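Local coordinates for uncharacterized protein (Plasmodium falciparum, PDB 1ZSO), which is of unknown function and belongs to a family generally assigned zinc binding, which remains unproven for this protein, at residues I35-D40 against T46-Q51; F123-T128 against Y134-S139. One frame throughout, in Å; residues are numbered along the deposited sequence.

Contact 1 of 2, residues I35-D40 against T46-Q51; sequences IFNIRD and TRDNIQ
Asn49 and Ile50 both face Phe36 in a G1 beta bulge, and a side chain helps to hold it: Asn37 OD1 accepts from Asn49 N at 3.0 Å, with the donor in the carbonyl plane. The extra residue, Asn49, has a positive phi (60°), which asparagine tolerates well. Its OD1 lies 3.1 Å from Ile35 CG2, the two side chains running side by side. Asn37 and Asp48 stack amide on carboxylate, their planes 29° apart, while Asn37 ND2 bonds to Asp116 of strand 112-117, which fixes the rotation of the amide. On the Thr46 side of the bulge, Ile38 N reaches Arg47 O in a nearly straight bond of 2.9 Å (172°). Ile38 O, which also accepts from Arg47 N, is linked through a water to the Asp48 carboxylate. On the buried face, Ile38 carries CG1 between its backbone N and carbonyl carbon, which sets that branch 3.7 Å from Arg47 CB; Ile38 CG2 lies 3.8 Å from Ile50 CD1, beside Phe69. The Arg47 guanidinium bonds to Asp48 O of the second subunit. The chemistry implies a hairpin whose Ile38-Ile50 face is buried, whose bulge is held by an amide, and whose arginine bonds across the subunit interface.

Contact 2 of 2, residues F123-T128 against Y134-S139; sequences FIVEDT and YDVNLS
A beta hairpin made by strands 123-127 and 132-136 is joined near its open end, at the margin of a four-stranded antiparallel sheet. Phe123 and Val136 form a hydrogen-bonded pair: Val136 N donates to Phe123 O at 3.0 Å, and Phe123 N returns a bond of 3.2 Å to a lone pair of Val136 O. Just before this pair the chain turns a corner at Asp135, whose phi is positive (50°). Beta-branched Val136 suits the extended backbone and fills the buried side, its CG2 4.0 Å from Val125 CG2, where Trp143 touches both valines. Beyond the strand, Leu138 lays CD1 over one face of the Phe123 ring, 4.1 Å from the centroid, a CH-pi contact displaced toward CD2 and CG; Val136 O lies at the ring's edge, in plane. Phe123 has CG anti to its carbonyl carbon (chi1 -70°), which carries the ring toward Leu138, with Leu26 of strand 23-27 also against it. On the more exposed side, Ile124 CG2 approaches Tyr134 CE1 to 3.9 Å, the two side chains crossing at a slant. Farther on, Asn137 opens an Asx turn, its OD1 accepting from Ser139 N at 2.8 Å and from Ser139 OG at 3.0 Å.

Overall arrangement
Contacts 1 and 2 each join the strands of an antiparallel hairpin, one following the other along the chain, but the hairpins belong to different sheets. Their centres are 24 Å apart, on opposite sides of the centre of this all-beta chain; their nearest atoms remain about 7 Å apart without touching. Strand 112-117 completes the sheet of contact 1, and the chain then runs on into strand 123-127, the first strand of contact 2. Both also meet the second subunit: contact 1 through Arg47, Asp48, Ile50 and Gln51, contact 2 through packing of Asn137 and a weak hydrogen bond of Ser139 OG, both to Glu75 of that subunit.

Contact 1 of 2, residues I35-D40 against T46-Q51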
ATOM      1  N   ILE B  35     -10.861   2.458   2.313  1.00 27.52           N
ATOM      2  CA  ILE B  35     -10.206   3.609   2.966  1.00 26.96           C
ATOM      3  C   ILE B  35     -10.444   3.512   4.479  1.00 27.53           C
ATOM      4  O   ILE B  35     -11.567   3.287   4.976  1.00 28.22           O
ATOM      5  CB  ILE B  35     -10.711   4.922   2.385  1.00 28.15           C
ATOM      6  CG1 ILE B  35     -10.565   4.892   0.859  1.00 31.39           C
ATOM      7  CG2 ILE B  35      -9.929   6.121   2.946  1.00 27.68           C
ATOM      8  CD1 ILE B  35     -11.302   5.959   0.156  1.00 32.53           C
ATOM      9  N   PHE B  36      -9.379   3.604   5.234  1.00 27.52           N
ATOM     10  CA  PHE B  36      -9.499   3.446   6.685  1.00 27.14           C
ATOM     11  C   PHE B  36      -8.523   4.356   7.345  1.00 27.10           C
ATOM     12  O   PHE B  36      -7.473   4.692   6.768  1.00 23.60           O
ATOM     13  CB  PHE B  36      -9.168   2.014   7.107  1.00 28.62           C
ATOM     14  CG  PHE B  36     -10.226   1.007   6.731  1.00 27.68           C
ATOM     15  CD1 PHE B  36     -11.369   0.895   7.478  1.00 29.71           C
ATOM     16  CD2 PHE B  36     -10.056   0.176   5.641  1.00 27.47           C
ATOM     17  CE1 PHE B  36     -12.369  -0.028   7.127  1.00 32.84           C
ATOM     18  CE2 PHE B  36     -11.028  -0.737   5.284  1.00 27.97           C
ATOM     19  CZ  PHE B  36     -12.187  -0.845   6.037  1.00 31.01           C
ATOM     20  N   ASN B  37      -8.880   4.755   8.559  1.00 27.78           N
ATOM     21  CA  ASN B  37      -7.886   5.103   9.517  1.00 28.73           C
ATOM     22  C   ASN B  37      -7.578   3.879  10.386  1.00 29.67           C
ATOM     23  O   ASN B  37      -8.473   3.212  10.913  1.00 29.16           O
ATOM     24  CB  ASN B  37      -8.339   6.222  10.426  1.00 28.68           C
ATOM     25  CG  ASN B  37      -8.581   7.534   9.721  1.00 29.69           C
ATOM     26  OD1 ASN B  37      -8.073   7.830   8.640  1.00 23.50           O
ATOM     27  ND2 ASN B  37      -9.350   8.375  10.397  1.00 30.54           N
ATOM     28  N   ILE B  38      -6.287   3.609  10.539  1.00 30.23           N
ATOM     29  CA  ILE B  38      -5.809   2.484  11.337  1.00 30.07           C
ATOM     30  C   ILE B  38      -4.888   2.873  12.492  1.00 29.97           C
ATOM     31  O   ILE B  38      -4.395   4.006  12.589  1.00 27.76           O
ATOM     32  CB  ILE B  38      -5.080   1.482  10.450  1.00 29.83           C
ATOM     33  CG1 ILE B  38      -3.803   2.128   9.900  1.00 30.16           C
ATOM     34  CG2 ILE B  38      -6.065   0.998   9.324  1.00 30.48           C
ATOM     35  CD1 ILE B  38      -2.754   1.140   9.361  1.00 32.30           C
ATOM     36  N   ARG B  39      -4.673   1.893  13.357  1.00 31.37           N
ATOM     37  CA  ARG B  39      -3.750   2.006  14.481  1.00 32.35           C
ATOM     38  C   ARG B  39      -2.952   0.709  14.656  1.00 30.68           C
ATOM     39  O   ARG B  39      -3.413  -0.407  14.352  1.00 28.55           O
ATOM     40  CB  ARG B  39      -4.515   2.318  15.762  1.00 34.05           C
ATOM     41  CG  ARG B  39      -3.635   2.769  16.944  1.00 40.72           C
ATOM     42  CD  ARG B  39      -4.398   2.495  18.198  1.00 48.74           C
ATOM     43  NE  ARG B  39      -3.588   2.553  19.405  1.00 52.87           N
ATOM     44  CZ  ARG B  39      -3.559   3.602  20.222  1.00 55.12           C
ATOM     45  NH1 ARG B  39      -4.268   4.696  19.928  1.00 52.07           N
ATOM     46  NH2 ARG B  39      -2.793   3.566  21.324  1.00 53.94           N
ATOM     47  N   ASP B  40      -1.738   0.878  15.130  1.00 28.99           N
ATOM     48  CA  ASP B  40      -0.909  -0.240  15.515  1.00 29.38           C
ATOM     49  C   ASP B  40      -1.558  -0.936  16.720  1.00 29.91           C
ATOM     50  O   ASP B  40      -1.920  -0.300  17.712  1.00 30.69           O
ATOM     51  CB  ASP B  40       0.478   0.301  15.822  1.00 27.88           C
ATOM     52  CG  ASP B  40       1.484  -0.759  16.129  1.00 27.64           C
ATOM     53  OD1 ASP B  40       1.111  -1.965  16.217  1.00 28.31           O
ATOM     54  OD2 ASP B  40       2.666  -0.358  16.338  1.00 21.97           O
ATOM     55  N   THR B  46      -0.506   5.490  14.531  1.00 28.67           N
ATOM     56  CA  THR B  46      -1.721   5.505  13.719  1.00 29.67           C
ATOM     57  C   THR B  46      -1.337   5.881  12.295  1.00 29.14           C
ATOM     58  O   THR B  46      -0.289   6.458  12.060  1.00 29.05           O
ATOM     59  CB  THR B  46      -2.734   6.531  14.248  1.00 29.22           C
ATOM     60  OG1 THR B  46      -2.147   7.843  14.234  1.00 32.91           O
ATOM     61  CG2 THR B  46      -3.108   6.233  15.635  1.00 28.90           C
ATOM     62  N   ARG B  47      -2.193   5.535  11.342  1.00 30.96           N
ATOM     63  CA  ARG B  47      -2.017   5.937   9.956  1.00 31.48           C
ATOM     64  C   ARG B  47      -3.408   6.276   9.391  1.00 30.80           C
ATOM     65  O   ARG B  47      -4.313   5.450   9.475  1.00 30.48           O
ATOM     66  CB  ARG B  47      -1.354   4.785   9.222  1.00 32.28           C
ATOM     67  CG  ARG B  47      -0.951   5.045   7.813  1.00 36.68           C
ATOM     68  CD  ARG B  47       0.421   5.752   7.726  1.00 42.61           C
ATOM     69  NE  ARG B  47       1.005   5.493   6.410  1.00 44.26           N
ATOM     70  CZ  ARG B  47       1.783   6.341   5.748  1.00 47.02           C
ATOM     71  NH1 ARG B  47       2.072   7.546   6.257  1.00 40.26           N
ATOM     72  NH2 ARG B  47       2.243   5.984   4.550  1.00 47.58           N
ATOM     73  N   ASP B  48      -3.588   7.497   8.888  1.00 29.65           N
ATOM     74  CA  ASP B  48      -4.870   7.923   8.323  1.00 32.29           C
ATOM     75  C   ASP B  48      -4.952   7.643   6.840  1.00 32.41           C
ATOM     76  O   ASP B  48      -3.956   7.742   6.129  1.00 30.84           O
ATOM     77  CB  ASP B  48      -5.089   9.428   8.472  1.00 32.31           C
ATOM     78  CG  ASP B  48      -5.322   9.852   9.909  1.00 35.43           C
ATOM     79  OD1 ASP B  48      -5.397   8.956  10.783  1.00 35.25           O
ATOM     80  OD2 ASP B  48      -5.397  11.094  10.152  1.00 42.03           O
ATOM     81  N   ASN B  49      -6.155   7.318   6.384  1.00 32.68           N
ATOM     82  CA  ASN B  49      -6.449   7.301   4.951  1.00 32.26           C
ATOM     83  C   ASN B  49      -5.563   6.322   4.210  1.00 31.69           C
ATOM     84  O   ASN B  49      -4.912   6.686   3.220  1.00 30.93           O
ATOM     85  CB  ASN B  49      -6.237   8.705   4.377  1.00 32.84           C
ATOM     86  CG  ASN B  49      -6.742   8.838   2.912  1.00 39.35           C
ATOM     87  OD1 ASN B  49      -7.859   8.424   2.571  1.00 44.01           O
ATOM     88  ND2 ASN B  49      -5.909   9.436   2.054  1.00 44.05           N
ATOM     89  N   ILE B  50      -5.477   5.092   4.711  1.00 30.13           N
ATOM     90  CA  ILE B  50      -4.823   4.090   3.944  1.00 29.33           C
ATOM     91  C   ILE B  50      -5.831   3.707   2.913  1.00 29.44           C
ATOM     92  O   ILE B  50      -7.062   3.821   3.145  1.00 28.68           O
ATOM     93  CB  ILE B  50      -4.399   2.853   4.741  1.00 30.39           C
ATOM     94  CG1 ILE B  50      -5.615   2.112   5.312  1.00 29.97           C
ATOM     95  CG2 ILE B  50      -3.443   3.246   5.815  1.00 29.34           C
ATOM     96  CD1 ILE B  50      -5.342   0.725   5.592  1.00 32.87           C
ATOM     97  N   GLN B  51      -5.321   3.257   1.778  1.00 27.50           N
ATOM     98  CA  GLN B  51      -6.181   2.901   0.654  1.00 27.70           C
ATOM     99  C   GLN B  51      -5.777   1.535   0.060  1.00 26.93           C
ATOM    100  O   GLN B  51      -4.590   1.211  -0.160  1.00 25.66           O
ATOM    101  CB  GLN B  51      -6.137   3.985  -0.439  1.00 26.88           C
ATOM    102  CG  GLN B  51      -6.301   5.424   0.020  1.00 28.13           C
ATOM    103  CD  GLN B  51      -6.085   6.403  -1.110  1.00 27.39           C
ATOM    104  OE1 GLN B  51      -5.419   6.091  -2.071  1.00 34.72           O
ATOM    105  NE2 GLN B  51      -6.669   7.586  -1.008  1.00 28.97           N
TER
HETATM  106  O   HOH W   1      -5.942   6.409  12.599  1.00 46.85           O

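Contact 2 of 2, residues F123-T128 against Y134-S139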
ATOM      1  N   PHE B 123     -19.260   3.140  -5.470  1.00 35.57           N
ATOM      2  CA  PHE B 123     -20.367   2.197  -5.251  1.00 34.70           C
ATOM      3  C   PHE B 123     -21.167   2.077  -6.525  1.00 35.03           C
ATOM      4  O   PHE B 123     -21.043   2.889  -7.419  1.00 34.61           O
ATOM      5  CB  PHE B 123     -21.280   2.624  -4.108  1.00 34.37           C
ATOM      6  CG  PHE B 123     -20.656   2.503  -2.762  1.00 34.08           C
ATOM      7  CD1 PHE B 123     -20.660   1.297  -2.101  1.00 32.93           C
ATOM      8  CD2 PHE B 123     -20.056   3.600  -2.152  1.00 34.56           C
ATOM      9  CE1 PHE B 123     -20.082   1.166  -0.863  1.00 28.62           C
ATOM     10  CE2 PHE B 123     -19.495   3.489  -0.910  1.00 32.17           C
ATOM     11  CZ  PHE B 123     -19.518   2.258  -0.251  1.00 33.15           C
ATOM     12  N   ILE B 124     -21.952   1.014  -6.601  1.00 36.14           N
ATOM     13  CA  ILE B 124     -22.801   0.717  -7.727  1.00 36.77           C
ATOM     14  C   ILE B 124     -24.182   0.555  -7.105  1.00 38.14           C
ATOM     15  O   ILE B 124     -24.332   0.003  -6.007  1.00 37.87           O
ATOM     16  CB  ILE B 124     -22.360  -0.563  -8.488  1.00 36.80           C
ATOM     17  CG1 ILE B 124     -20.858  -0.485  -8.816  1.00 36.04           C
ATOM     18  CG2 ILE B 124     -23.208  -0.781  -9.796  1.00 35.56           C
ATOM     19  CD1 ILE B 124     -20.280  -1.736  -9.484  1.00 37.91           C
ATOM     20  N   VAL B 125     -25.180   1.110  -7.784  1.00 38.09           N
ATOM     21  CA  VAL B 125     -26.553   0.934  -7.378  1.00 37.44           C
ATOM     22  C   VAL B 125     -27.380   0.406  -8.550  1.00 37.70           C
ATOM     23  O   VAL B 125     -27.247   0.871  -9.683  1.00 36.89           O
ATOM     24  CB  VAL B 125     -27.142   2.239  -6.894  1.00 36.56           C
ATOM     25  CG1 VAL B 125     -28.639   2.141  -6.879  1.00 32.51           C
ATOM     26  CG2 VAL B 125     -26.576   2.582  -5.522  1.00 35.44           C
ATOM     27  N   GLU B 126     -28.218  -0.580  -8.258  1.00 38.19           N
ATOM     28  CA  GLU B 126     -29.283  -0.993  -9.170  1.00 38.27           C
ATOM     29  C   GLU B 126     -30.571  -0.483  -8.554  1.00 37.50           C
ATOM     30  O   GLU B 126     -30.742  -0.620  -7.353  1.00 37.88           O
ATOM     31  CB  GLU B 126     -29.351  -2.516  -9.314  1.00 37.55           C
ATOM     32  CG  GLU B 126     -30.375  -2.960 -10.392  1.00 38.59           C
ATOM     33  CD  GLU B 126     -30.356  -4.440 -10.655  1.00 39.07           C
ATOM     34  OE1 GLU B 126     -29.737  -5.170  -9.850  1.00 39.59           O
ATOM     35  OE2 GLU B 126     -30.955  -4.877 -11.676  1.00 42.20           O
ATOM     36  N   ASP B 127     -31.458   0.116  -9.354  1.00 36.95           N
ATOM     37  CA  ASP B 127     -32.771   0.526  -8.839  1.00 36.09           C
ATOM     38  C   ASP B 127     -33.806  -0.551  -9.132  1.00 35.37           C
ATOM     39  O   ASP B 127     -33.485  -1.525  -9.791  1.00 33.75           O
ATOM     40  CB  ASP B 127     -33.204   1.905  -9.369  1.00 36.64           C
ATOM     41  CG  ASP B 127     -33.500   1.922 -10.879  1.00 33.76           C
ATOM     42  OD1 ASP B 127     -33.890   0.906 -11.486  1.00 32.85           O
ATOM     43  OD2 ASP B 127     -33.359   3.003 -11.464  1.00 33.05           O
ATOM     44  N   THR B 128     -35.026  -0.375  -8.627  1.00 35.57           N
ATOM     45  CA  THR B 128     -36.034  -1.417  -8.680  1.00 36.96           C
ATOM     46  C   THR B 128     -36.497  -1.707 -10.121  1.00 37.25           C
ATOM     47  O   THR B 128     -37.049  -2.784 -10.399  1.00 36.50           O
ATOM     48  CB  THR B 128     -37.267  -1.094  -7.782  1.00 37.43           C
ATOM     49  OG1 THR B 128     -37.764   0.215  -8.084  1.00 36.47           O
ATOM     50  CG2 THR B 128     -36.903  -1.208  -6.282  1.00 37.44           C
ATOM     51  N   TYR B 134     -23.374   4.081 -11.629  1.00 40.06           N
ATOM     52  CA  TYR B 134     -21.974   3.933 -11.304  1.00 41.38           C
ATOM     53  C   TYR B 134     -21.409   5.169 -10.610  1.00 43.06           C
ATOM     54  O   TYR B 134     -22.063   6.239 -10.526  1.00 40.86           O
ATOM     55  CB  TYR B 134     -21.192   3.631 -12.575  1.00 41.69           C
ATOM     56  CG  TYR B 134     -21.593   2.283 -13.131  1.00 43.48           C
ATOM     57  CD1 TYR B 134     -20.953   1.124 -12.699  1.00 43.25           C
ATOM     58  CD2 TYR B 134     -22.655   2.156 -14.027  1.00 40.32           C
ATOM     59  CE1 TYR B 134     -21.342  -0.114 -13.170  1.00 43.49           C
ATOM     60  CE2 TYR B 134     -23.047   0.927 -14.483  1.00 39.10           C
ATOM     61  CZ  TYR B 134     -22.391  -0.200 -14.044  1.00 41.00           C
ATOM     62  OH  TYR B 134     -22.752  -1.450 -14.485  1.00 45.10           O
ATOM     63  N   ASP B 135     -20.193   5.015 -10.097  1.00 44.12           N
ATOM     64  CA  ASP B 135     -19.523   6.130  -9.460  1.00 45.05           C
ATOM     65  C   ASP B 135     -20.482   6.758  -8.444  1.00 43.44           C
ATOM     66  O   ASP B 135     -20.578   7.976  -8.337  1.00 43.20           O
ATOM     67  CB  ASP B 135     -19.124   7.155 -10.527  1.00 46.20           C
ATOM     68  CG  ASP B 135     -17.996   6.652 -11.443  1.00 50.72           C
ATOM     69  OD1 ASP B 135     -16.860   6.469 -10.928  1.00 55.38           O
ATOM     70  OD2 ASP B 135     -18.239   6.468 -12.671  1.00 52.05           O
ATOM     71  N   VAL B 136     -21.217   5.910  -7.736  1.00 42.30           N
ATOM     72  CA  VAL B 136     -22.151   6.362  -6.702  1.00 41.54           C
ATOM     73  C   VAL B 136     -21.335   6.819  -5.509  1.00 40.75           C
ATOM     74  O   VAL B 136     -20.525   6.070  -4.959  1.00 40.71           O
ATOM     75  CB  VAL B 136     -23.157   5.264  -6.320  1.00 41.87           C
ATOM     76  CG1 VAL B 136     -23.966   5.652  -5.107  1.00 42.04           C
ATOM     77  CG2 VAL B 136     -24.078   4.955  -7.508  1.00 42.48           C
ATOM     78  N   ASN B 137     -21.491   8.094  -5.178  1.00 40.23           N
ATOM     79  CA  ASN B 137     -20.668   8.731  -4.160  1.00 40.65           C
ATOM     80  C   ASN B 137     -21.366   8.715  -2.830  1.00 39.26           C
ATOM     81  O   ASN B 137     -22.416   9.320  -2.682  1.00 39.55           O
ATOM     82  CB  ASN B 137     -20.353  10.181  -4.516  1.00 40.74           C
ATOM     83  CG  ASN B 137     -19.577  10.886  -3.410  1.00 44.52           C
ATOM     84  OD1 ASN B 137     -19.038  10.220  -2.507  1.00 49.06           O
ATOM     85  ND2 ASN B 137     -19.491  12.238  -3.477  1.00 41.66           N
ATOM     86  N   LEU B 138     -20.777   8.024  -1.866  1.00 37.83           N
ATOM     87  CA  LEU B 138     -21.375   7.957  -0.545  1.00 38.35           C
ATOM     88  C   LEU B 138     -20.400   8.471   0.507  1.00 36.32           C
ATOM     89  O   LEU B 138     -20.624   8.291   1.689  1.00 36.66           O
ATOM     90  CB  LEU B 138     -21.899   6.543  -0.229  1.00 36.75           C
ATOM     91  CG  LEU B 138     -23.116   6.086  -1.040  1.00 39.88           C
ATOM     92  CD1 LEU B 138     -23.464   4.606  -0.816  1.00 38.09           C
ATOM     93  CD2 LEU B 138     -24.340   6.888  -0.731  1.00 40.74           C
ATOM     94  N   SER B 139     -19.348   9.153   0.083  1.00 35.50           N
ATOM     95  CA  SER B 139     -18.469   9.757   1.048  1.00 35.95           C
ATOM     96  C   SER B 139     -19.217  10.771   1.906  1.00 36.49           C
ATOM     97  O   SER B 139     -18.846  10.968   3.058  1.00 37.07           O
ATOM     98  CB  SER B 139     -17.227  10.398   0.402  1.00 34.68           C
ATOM     99  OG  SER B 139     -17.534  11.599  -0.260  1.00 35.88           O
TER